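PDB 4KHB: FACT complex subunit POB3 from Chaetomium thermophilum var. thermophilum, which is a subunit of the FACT complex and probably acts as a histone chaperone that reorganizes nucleosomes; this chain is the N-terminal part of the protein, with PH-like domains. Local coordinates for residues H[15-20]-H[168-173]; H[120-125]-H[181-186]. All coordinates share one frame; numbering follows the deposited sequence.

Contact 1: residues H[15-20]-H[168-173]; sequences LDLSKE and SKKASA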
ATOM      1  N   LEU H  15      -8.778  -3.467 -12.157  1.00 16.83           N
ATOM      2  CA  LEU H  15      -7.818  -4.564 -12.113  1.00 20.35           C
ATOM      3  C   LEU H  15      -6.397  -4.014 -12.005  1.00 17.23           C
ATOM      4  O   LEU H  15      -5.933  -3.295 -12.894  1.00 16.80           O
ATOM      5  CB  LEU H  15      -7.986  -5.464 -13.349  1.00 17.56           C
ATOM      6  CG  LEU H  15      -7.046  -6.638 -13.658  1.00 27.41           C
ATOM      7  CD1 LEU H  15      -5.888  -6.207 -14.548  1.00 25.12           C
ATOM      8  CD2 LEU H  15      -6.528  -7.304 -12.389  1.00 20.71           C
ATOM      9  N   ASP H  16      -5.715  -4.384 -10.920  1.00 16.07           N
ATOM     10  CA  ASP H  16      -4.328  -3.978 -10.666  1.00 16.96           C
ATOM     11  C   ASP H  16      -4.077  -2.476 -10.819  1.00 16.69           C
ATOM     12  O   ASP H  16      -3.189  -2.056 -11.565  1.00 17.97           O
ATOM     13  CB  ASP H  16      -3.355  -4.788 -11.533  1.00 12.49           C
ATOM     14  CG  ASP H  16      -3.180  -6.213 -11.033  1.00 17.59           C
ATOM     15  OD1 ASP H  16      -3.417  -6.457  -9.828  1.00 19.27           O
ATOM     16  OD2 ASP H  16      -2.811  -7.089 -11.843  1.00 31.59           O
ATOM     17  N   LEU H  17      -4.882  -1.681 -10.118  1.00 18.02           N
ATOM     18  CA  LEU H  17      -4.772  -0.221 -10.125  1.00 20.57           C
ATOM     19  C   LEU H  17      -5.021   0.354 -11.510  1.00 22.11           C
ATOM     20  O   LEU H  17      -4.419   1.360 -11.892  1.00 22.23           O
ATOM     21  CB  LEU H  17      -3.421   0.261  -9.571  1.00 17.97           C
ATOM     22  CG  LEU H  17      -2.955  -0.344  -8.245  1.00 21.01           C
ATOM     23  CD1 LEU H  17      -1.804   0.456  -7.648  1.00 23.26           C
ATOM     24  CD2 LEU H  17      -4.103  -0.443  -7.272  1.00 22.30           C
ATOM     25  N   SER H  18      -5.908  -0.292 -12.261  1.00 21.22           N
ATOM     26  CA  SER H  18      -6.294   0.221 -13.564  1.00 21.79           C
ATOM     27  C   SER H  18      -6.937   1.588 -13.392  1.00 28.97           C
ATOM     28  O   SER H  18      -7.656   1.836 -12.423  1.00 27.28           O
ATOM     29  CB  SER H  18      -7.259  -0.739 -14.264  1.00 20.44           C
ATOM     30  OG  SER H  18      -8.491  -0.827 -13.573  1.00 17.81           O
ATOM     31  N   LYS H  19      -6.659   2.476 -14.335  1.00 31.54           N
ATOM     32  CA  LYS H  19      -7.266   3.795 -14.345  1.00 35.08           C
ATOM     33  C   LYS H  19      -8.734   3.722 -14.749  1.00 31.90           C
ATOM     34  O   LYS H  19      -9.545   4.543 -14.325  1.00 33.07           O
ATOM     35  CB  LYS H  19      -6.481   4.737 -15.268  1.00 40.70           C
ATOM     36  CG  LYS H  19      -5.210   4.124 -15.866  1.00 47.59           C
ATOM     37  CD  LYS H  19      -5.479   3.194 -17.048  1.00 58.81           C
ATOM     38  CE  LYS H  19      -4.448   2.066 -17.103  1.00 45.43           C
ATOM     39  NZ  LYS H  19      -3.041   2.556 -17.110  1.00 50.60           N
ATOM     40  N   GLU H  20      -9.067   2.739 -15.577  1.00 29.39           N
ATOM     41  CA  GLU H  20     -10.442   2.546 -16.018  1.00 35.25           C
ATOM     42  C   GLU H  20     -11.034   1.275 -15.422  1.00 30.47           C
ATOM     43  O   GLU H  20     -10.382   0.229 -15.405  1.00 29.98           O
ATOM     44  CB  GLU H  20     -10.524   2.500 -17.544  1.00 42.68           C
ATOM     45  CG  GLU H  20     -10.511   3.871 -18.202  1.00 50.89           C
ATOM     46  CD  GLU H  20     -10.651   3.800 -19.709  1.00 66.84           C
ATOM     47  OE1 GLU H  20     -10.825   2.684 -20.240  1.00 61.37           O
ATOM     48  OE2 GLU H  20     -10.597   4.864 -20.360  1.00 74.76           O
ATOM     49  N   SER H 168       7.546  -0.605 -13.026  1.00 31.02           N
ATOM     50  CA  SER H 168       6.659  -0.659 -11.867  1.00 27.22           C
ATOM     51  C   SER H 168       5.417   0.115 -12.305  1.00 27.06           C
ATOM     52  O   SER H 168       5.363   1.340 -12.169  1.00 25.28           O
ATOM     53  CB  SER H 168       7.352  -0.052 -10.645  1.00 19.61           C
ATOM     54  OG  SER H 168       8.589  -0.693 -10.386  1.00 22.06           O
ATOM     55  N   LYS H 169       4.420  -0.601 -12.820  1.00 24.92           N
ATOM     56  CA  LYS H 169       3.133  -0.003 -13.178  1.00 31.61           C
ATOM     57  C   LYS H 169       2.247   0.411 -11.998  1.00 25.62           C
ATOM     58  O   LYS H 169       1.562   1.435 -12.071  1.00 24.34           O
ATOM     59  CB  LYS H 169       2.369  -0.905 -14.157  1.00 27.57           C
ATOM     60  CG  LYS H 169       3.283  -1.697 -15.087  1.00 42.24           C
ATOM     61  CD  LYS H 169       2.539  -2.772 -15.870  1.00 50.10           C
ATOM     62  CE  LYS H 169       3.513  -3.655 -16.653  1.00 48.90           C
ATOM     63  NZ  LYS H 169       3.590  -5.046 -16.131  1.00 50.67           N
ATOM     64  N   LYS H 170       2.243  -0.370 -10.921  1.00 20.70           N
ATOM     65  CA  LYS H 170       1.411  -0.027  -9.768  1.00 25.06           C
ATOM     66  C   LYS H 170       2.005   1.123  -8.962  1.00 19.78           C
ATOM     67  O   LYS H 170       1.283   1.853  -8.283  1.00 20.42           O
ATOM     68  CB  LYS H 170       1.182  -1.240  -8.861  1.00 20.73           C
ATOM     69  CG  LYS H 170       0.343  -2.347  -9.481  1.00 24.54           C
ATOM     70  CD  LYS H 170       0.096  -3.467  -8.477  1.00 24.69           C
ATOM     71  CE  LYS H 170      -0.848  -4.512  -9.047  1.00 18.47           C
ATOM     72  NZ  LYS H 170      -1.095  -5.636  -8.104  1.00 24.10           N
ATOM     73  N   ALA H 171       3.322   1.283  -9.036  1.00 18.07           N
ATOM     74  CA  ALA H 171       3.984   2.401  -8.377  1.00 21.70           C
ATOM     75  C   ALA H 171       3.648   3.717  -9.070  1.00 23.01           C
ATOM     76  O   ALA H 171       3.669   4.779  -8.447  1.00 17.09           O
ATOM     77  CB  ALA H 171       5.488   2.184  -8.346  1.00 13.29           C
ATOM     78  N   SER H 172       3.343   3.636 -10.362  1.00 20.92           N
ATOM     79  CA  SER H 172       3.111   4.825 -11.178  1.00 26.07           C
ATOM     80  C   SER H 172       1.636   5.050 -11.494  1.00 25.20           C
ATOM     81  O   SER H 172       1.294   5.963 -12.246  1.00 27.95           O
ATOM     82  CB  SER H 172       3.913   4.740 -12.482  1.00 23.89           C
ATOM     83  OG  SER H 172       3.462   3.671 -13.293  1.00 26.15           O
ATOM     84  N   ALA H 173       0.762   4.233 -10.916  1.00 26.68           N
ATOM     85  CA  ALA H 173      -0.662   4.336 -11.213  1.00 28.23           C
ATOM     86  C   ALA H 173      -1.263   5.570 -10.559  1.00 33.53           C
ATOM     87  O   ALA H 173      -2.260   6.119 -11.034  1.00 36.20           O
ATOM     88  CB  ALA H 173      -1.390   3.086 -10.756  1.00 23.89           C
TER
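K170 and D16 form a salt bridge, with K170 NZ 3.0 Å from D16 OD1. The ammonium does not lie in the plane of the carboxylate: it comes in 67° out of it, from above. The last methylene also packs on the carboxylate, K170 CE lying 3.5 Å from D16 CG. Both partners are also held by Q74 of strand 72-78, whose backbone N donates to D16 OD1 and whose OE1 accepts from K170 NZ. D16 OD1 thus takes two bonds, and the lysine nitrogen shares its hydrogens between a carboxylate and an amide oxygen. The reach of K170 follows from its torsions: CG stands anti to the carbonyl carbon (chi1 -67°), and the chain beyond is fully extended. With an alanine here, D16 would probably lose its charge partner and L17 part of the methylene surface it packs on. E136 OE1 also accepts from A171 N and, weakly, from K170 N. The contact joins two regions of the PH clan: the turn after strand 13-15, in the N-terminal PH domain, and the loop leading to strand 177-184, in the SSRP1 family region. D16 and L17 both have left-handed backbone angles, and at this turn the CB of L17 is directed toward the other loop. There L17 crosses K170 at about a right angle, its CD1 lying 3.6 Å from K170 CB and 3.4 Å from K170 O. At the base of the leucine, L17 CB meets A173 CB at 3.7 Å. The second chain of the assembly, SPT16D, borders this packing, with its G42 against L17 and its M41 against K170.

Contact 2: residues H[120-125]-H[181-186]; sequences LTFNVQ and IRFYIP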
ATOM      1  N   LEU H 120       6.283  -8.289  -0.077  1.00 11.07           N
ATOM      2  CA  LEU H 120       6.924  -7.813   1.138  1.00 11.48           C
ATOM      3  C   LEU H 120       5.877  -7.071   1.958  1.00 12.14           C
ATOM      4  O   LEU H 120       5.345  -6.046   1.519  1.00 10.93           O
ATOM      5  CB  LEU H 120       8.100  -6.891   0.804  1.00 10.82           C
ATOM      6  CG  LEU H 120       8.774  -6.193   1.985  1.00 12.79           C
ATOM      7  CD1 LEU H 120       9.187  -7.210   3.029  1.00 13.81           C
ATOM      8  CD2 LEU H 120       9.986  -5.390   1.536  1.00 12.61           C
ATOM      9  N   THR H 121       5.574  -7.592   3.144  1.00  9.38           N
ATOM     10  CA  THR H 121       4.525  -7.026   3.983  1.00  7.92           C
ATOM     11  C   THR H 121       5.135  -6.350   5.204  1.00  9.13           C
ATOM     12  O   THR H 121       6.043  -6.898   5.832  1.00 10.32           O
ATOM     13  CB  THR H 121       3.550  -8.125   4.459  1.00  8.69           C
ATOM     14  OG1 THR H 121       2.916  -8.737   3.327  1.00  9.43           O
ATOM     15  CG2 THR H 121       2.483  -7.546   5.377  1.00  6.48           C
ATOM     16  N   PHE H 122       4.637  -5.162   5.539  1.00  6.13           N
ATOM     17  CA  PHE H 122       5.003  -4.517   6.793  1.00  6.40           C
ATOM     18  C   PHE H 122       3.846  -4.620   7.782  1.00  8.56           C
ATOM     19  O   PHE H 122       2.799  -3.992   7.599  1.00  9.51           O
ATOM     20  CB  PHE H 122       5.404  -3.056   6.575  1.00  3.23           C
ATOM     21  CG  PHE H 122       6.068  -2.430   7.767  1.00  5.08           C
ATOM     22  CD1 PHE H 122       7.403  -2.690   8.047  1.00  5.54           C
ATOM     23  CD2 PHE H 122       5.359  -1.582   8.609  1.00  4.51           C
ATOM     24  CE1 PHE H 122       8.020  -2.119   9.146  1.00 10.07           C
ATOM     25  CE2 PHE H 122       5.969  -1.007   9.710  1.00  6.56           C
ATOM     26  CZ  PHE H 122       7.302  -1.275   9.978  1.00  7.25           C
ATOM     27  N   ASN H 123       4.047  -5.414   8.830  1.00  6.75           N
ATOM     28  CA  ASN H 123       2.995  -5.689   9.797  1.00  9.91           C
ATOM     29  C   ASN H 123       3.138  -4.840  11.057  1.00  8.04           C
ATOM     30  O   ASN H 123       4.240  -4.688  11.592  1.00  7.73           O
ATOM     31  CB  ASN H 123       2.984  -7.179  10.169  1.00 11.17           C
ATOM     32  CG  ASN H 123       2.378  -8.053   9.082  1.00 12.87           C
ATOM     33  OD1 ASN H 123       1.272  -7.796   8.611  1.00 15.14           O
ATOM     34  ND2 ASN H 123       3.097  -9.098   8.689  1.00 18.77           N
ATOM     35  N   VAL H 124       2.019  -4.291  11.522  1.00  5.98           N
ATOM     36  CA  VAL H 124       1.977  -3.551  12.780  1.00  7.76           C
ATOM     37  C   VAL H 124       1.153  -4.354  13.776  1.00  7.42           C
ATOM     38  O   VAL H 124      -0.073  -4.429  13.653  1.00  0.00           O
ATOM     39  CB  VAL H 124       1.346  -2.159  12.593  1.00  5.64           C
ATOM     40  CG1 VAL H 124       1.237  -1.434  13.926  1.00  9.15           C
ATOM     41  CG2 VAL H 124       2.165  -1.338  11.618  1.00  8.69           C
ATOM     42  N   GLN H 125       1.831  -4.949  14.757  1.00  5.76           N
ATOM     43  CA  GLN H 125       1.210  -5.900  15.683  1.00  8.15           C
ATOM     44  C   GLN H 125       0.401  -6.966  14.945  1.00  9.34           C
ATOM     45  O   GLN H 125      -0.760  -7.227  15.274  1.00  8.08           O
ATOM     46  CB  GLN H 125       0.356  -5.182  16.733  1.00  7.99           C
ATOM     47  CG  GLN H 125       1.191  -4.501  17.815  1.00  9.73           C
ATOM     48  CD  GLN H 125       1.866  -5.498  18.741  1.00 17.21           C
ATOM     49  OE1 GLN H 125       1.297  -6.539  19.077  1.00 14.32           O
ATOM     50  NE2 GLN H 125       3.091  -5.189  19.150  1.00 13.48           N
ATOM     51  N   ILE H 181      11.407   2.949  -0.937  1.00 14.47           N
ATOM     52  CA  ILE H 181      11.104   2.764   0.482  1.00 15.81           C
ATOM     53  C   ILE H 181      12.341   2.206   1.174  1.00 14.53           C
ATOM     54  O   ILE H 181      12.992   1.294   0.659  1.00 19.32           O
ATOM     55  CB  ILE H 181       9.927   1.794   0.713  1.00 13.94           C
ATOM     56  CG1 ILE H 181       8.730   2.191  -0.152  1.00 23.19           C
ATOM     57  CG2 ILE H 181       9.527   1.780   2.186  1.00  8.70           C
ATOM     58  CD1 ILE H 181       7.483   1.378   0.109  1.00 23.93           C
ATOM     59  N   ARG H 182      12.659   2.754   2.343  1.00 11.47           N
ATOM     60  CA  ARG H 182      13.793   2.286   3.126  1.00 18.02           C
ATOM     61  C   ARG H 182      13.344   1.704   4.460  1.00 16.69           C
ATOM     62  O   ARG H 182      12.533   2.306   5.168  1.00 12.81           O
ATOM     63  CB  ARG H 182      14.788   3.431   3.338  1.00 22.96           C
ATOM     64  CG  ARG H 182      15.319   4.011   2.038  1.00 26.35           C
ATOM     65  CD  ARG H 182      16.435   5.009   2.272  1.00 32.80           C
ATOM     66  NE  ARG H 182      16.891   5.614   1.024  1.00 35.00           N
ATOM     67  CZ  ARG H 182      18.084   6.176   0.861  1.00 39.34           C
ATOM     68  NH1 ARG H 182      18.942   6.217   1.872  1.00 34.32           N
ATOM     69  NH2 ARG H 182      18.416   6.702  -0.309  1.00 43.77           N
ATOM     70  N   PHE H 183      13.880   0.541   4.811  1.00 13.28           N
ATOM     71  CA  PHE H 183      13.512  -0.105   6.061  1.00 12.99           C
ATOM     72  C   PHE H 183      14.734  -0.209   6.959  1.00 17.53           C
ATOM     73  O   PHE H 183      15.843  -0.465   6.480  1.00 20.29           O
ATOM     74  CB  PHE H 183      12.962  -1.508   5.794  1.00 11.91           C
ATOM     75  CG  PHE H 183      11.678  -1.523   5.013  1.00  9.62           C
ATOM     76  CD1 PHE H 183      10.457  -1.425   5.664  1.00  7.73           C
ATOM     77  CD2 PHE H 183      11.693  -1.642   3.631  1.00  9.67           C
ATOM     78  CE1 PHE H 183       9.271  -1.439   4.950  1.00  8.36           C
ATOM     79  CE2 PHE H 183      10.513  -1.657   2.908  1.00  9.85           C
ATOM     80  CZ  PHE H 183       9.299  -1.555   3.569  1.00  8.28           C
ATOM     81  N   TYR H 184      14.536  -0.004   8.257  1.00 13.13           N
ATOM     82  CA  TYR H 184      15.566  -0.324   9.231  1.00 15.43           C
ATOM     83  C   TYR H 184      15.257  -1.692   9.812  1.00 19.23           C
ATOM     84  O   TYR H 184      14.269  -1.862  10.530  1.00 15.65           O
ATOM     85  CB  TYR H 184      15.632   0.732  10.335  1.00 18.32           C
ATOM     86  CG  TYR H 184      16.547   0.345  11.469  1.00 22.72           C
ATOM     87  CD1 TYR H 184      17.926   0.399  11.318  1.00 35.65           C
ATOM     88  CD2 TYR H 184      16.038  -0.048  12.700  1.00 26.65           C
ATOM     89  CE1 TYR H 184      18.770   0.047  12.345  1.00 34.15           C
ATOM     90  CE2 TYR H 184      16.875  -0.397  13.738  1.00 31.32           C
ATOM     91  CZ  TYR H 184      18.241  -0.346  13.554  1.00 35.19           C
ATOM     92  OH  TYR H 184      19.085  -0.693  14.581  1.00 36.84           O
ATOM     93  N   ILE H 185      16.110  -2.663   9.498  1.00 17.88           N
ATOM     94  CA  ILE H 185      15.920  -4.039   9.936  1.00 20.10           C
ATOM     95  C   ILE H 185      17.170  -4.538  10.647  1.00 22.17           C
ATOM     96  O   ILE H 185      18.163  -4.872   9.999  1.00 30.58           O
ATOM     97  CB  ILE H 185      15.615  -4.973   8.742  1.00 17.74           C
ATOM     98  CG1 ILE H 185      14.435  -4.441   7.919  1.00 18.09           C
ATOM     99  CG2 ILE H 185      15.339  -6.392   9.223  1.00 15.50           C
ATOM    100  CD1 ILE H 185      14.079  -5.292   6.710  1.00 14.06           C
ATOM    101  N   PRO H 186      17.119  -4.607  11.986  1.00 26.90           N
ATOM    102  CA  PRO H 186      18.285  -5.064  12.757  1.00 28.47           C
ATOM    103  C   PRO H 186      18.647  -6.520  12.471  1.00 39.65           C
ATOM    104  O   PRO H 186      17.795  -7.299  12.044  1.00 36.77           O
ATOM    105  CB  PRO H 186      17.851  -4.897  14.223  1.00 31.15           C
ATOM    106  CG  PRO H 186      16.441  -4.423  14.219  1.00 26.79           C
ATOM    107  CD  PRO H 186      15.925  -4.369  12.819  1.00 26.55           C
TER
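Strands 119-124 and 177-184 bring F122 and F183 together across a backbone gap, with F122 CA 9.6 Å from F183 CA and no hydrogen bond between the two segments. The two strands belong to separate three-stranded antiparallel sheets of this chain, in its PH-like SSRP1 family region. I181 to Y184 also pair antiparallel with a strand of the SPT16D chain, so this second sheet runs on into that subunit. Between the sheets the contact is wholly apolar, and all three residues that touch are buried. L120 and F122, two positions apart on one strand, both direct their side chains toward F183. The phenylalanines slide past each other in opposite directions, with ring planes at 33° and centroids 6.0 Å apart, an oblique pairing. F122 sends its ring away from its own backbone N (chi1 -168°), which lays CD1 against the neighbouring ring. F183, with its CG anti to the carbonyl carbon instead (chi1 -65°), reaches between the two partners. Further neighbours come from both proteins: A113 of strand 112-115 touches F122 from within this chain, and V93 of the SPT16D chain also packs on it, while V150 of strand 147-152 touches F183 and F115 touches L120. The closest approaches use both meta carbons of F183: F183 CE1 lies 3.8 Å from F122 CD1, while across the ring F183 CE2 lies 4.0 Å from L120 CD2.

The contacts lie about 23 Å apart between centres, and their nearest atoms are about 9 Å apart, so neither touches the other. Along the chain their segments alternate: 15-20, 120-125, 168-173, 181-186. Contact 1 links the N-terminal PH domain to the SSRP1 family region, whereas contact 2 lies entirely inside that region, between its two sheets. They are connected through the final stretch of chain, since loop 168-173 is followed after three residues by strand 177-184, which carries F183. This one run therefore meets the N-terminal domain first and the opposing sheet next. SPT16D borders both contacts, placing the heterodimer interface beside the domain junction and the sheet pairing alike.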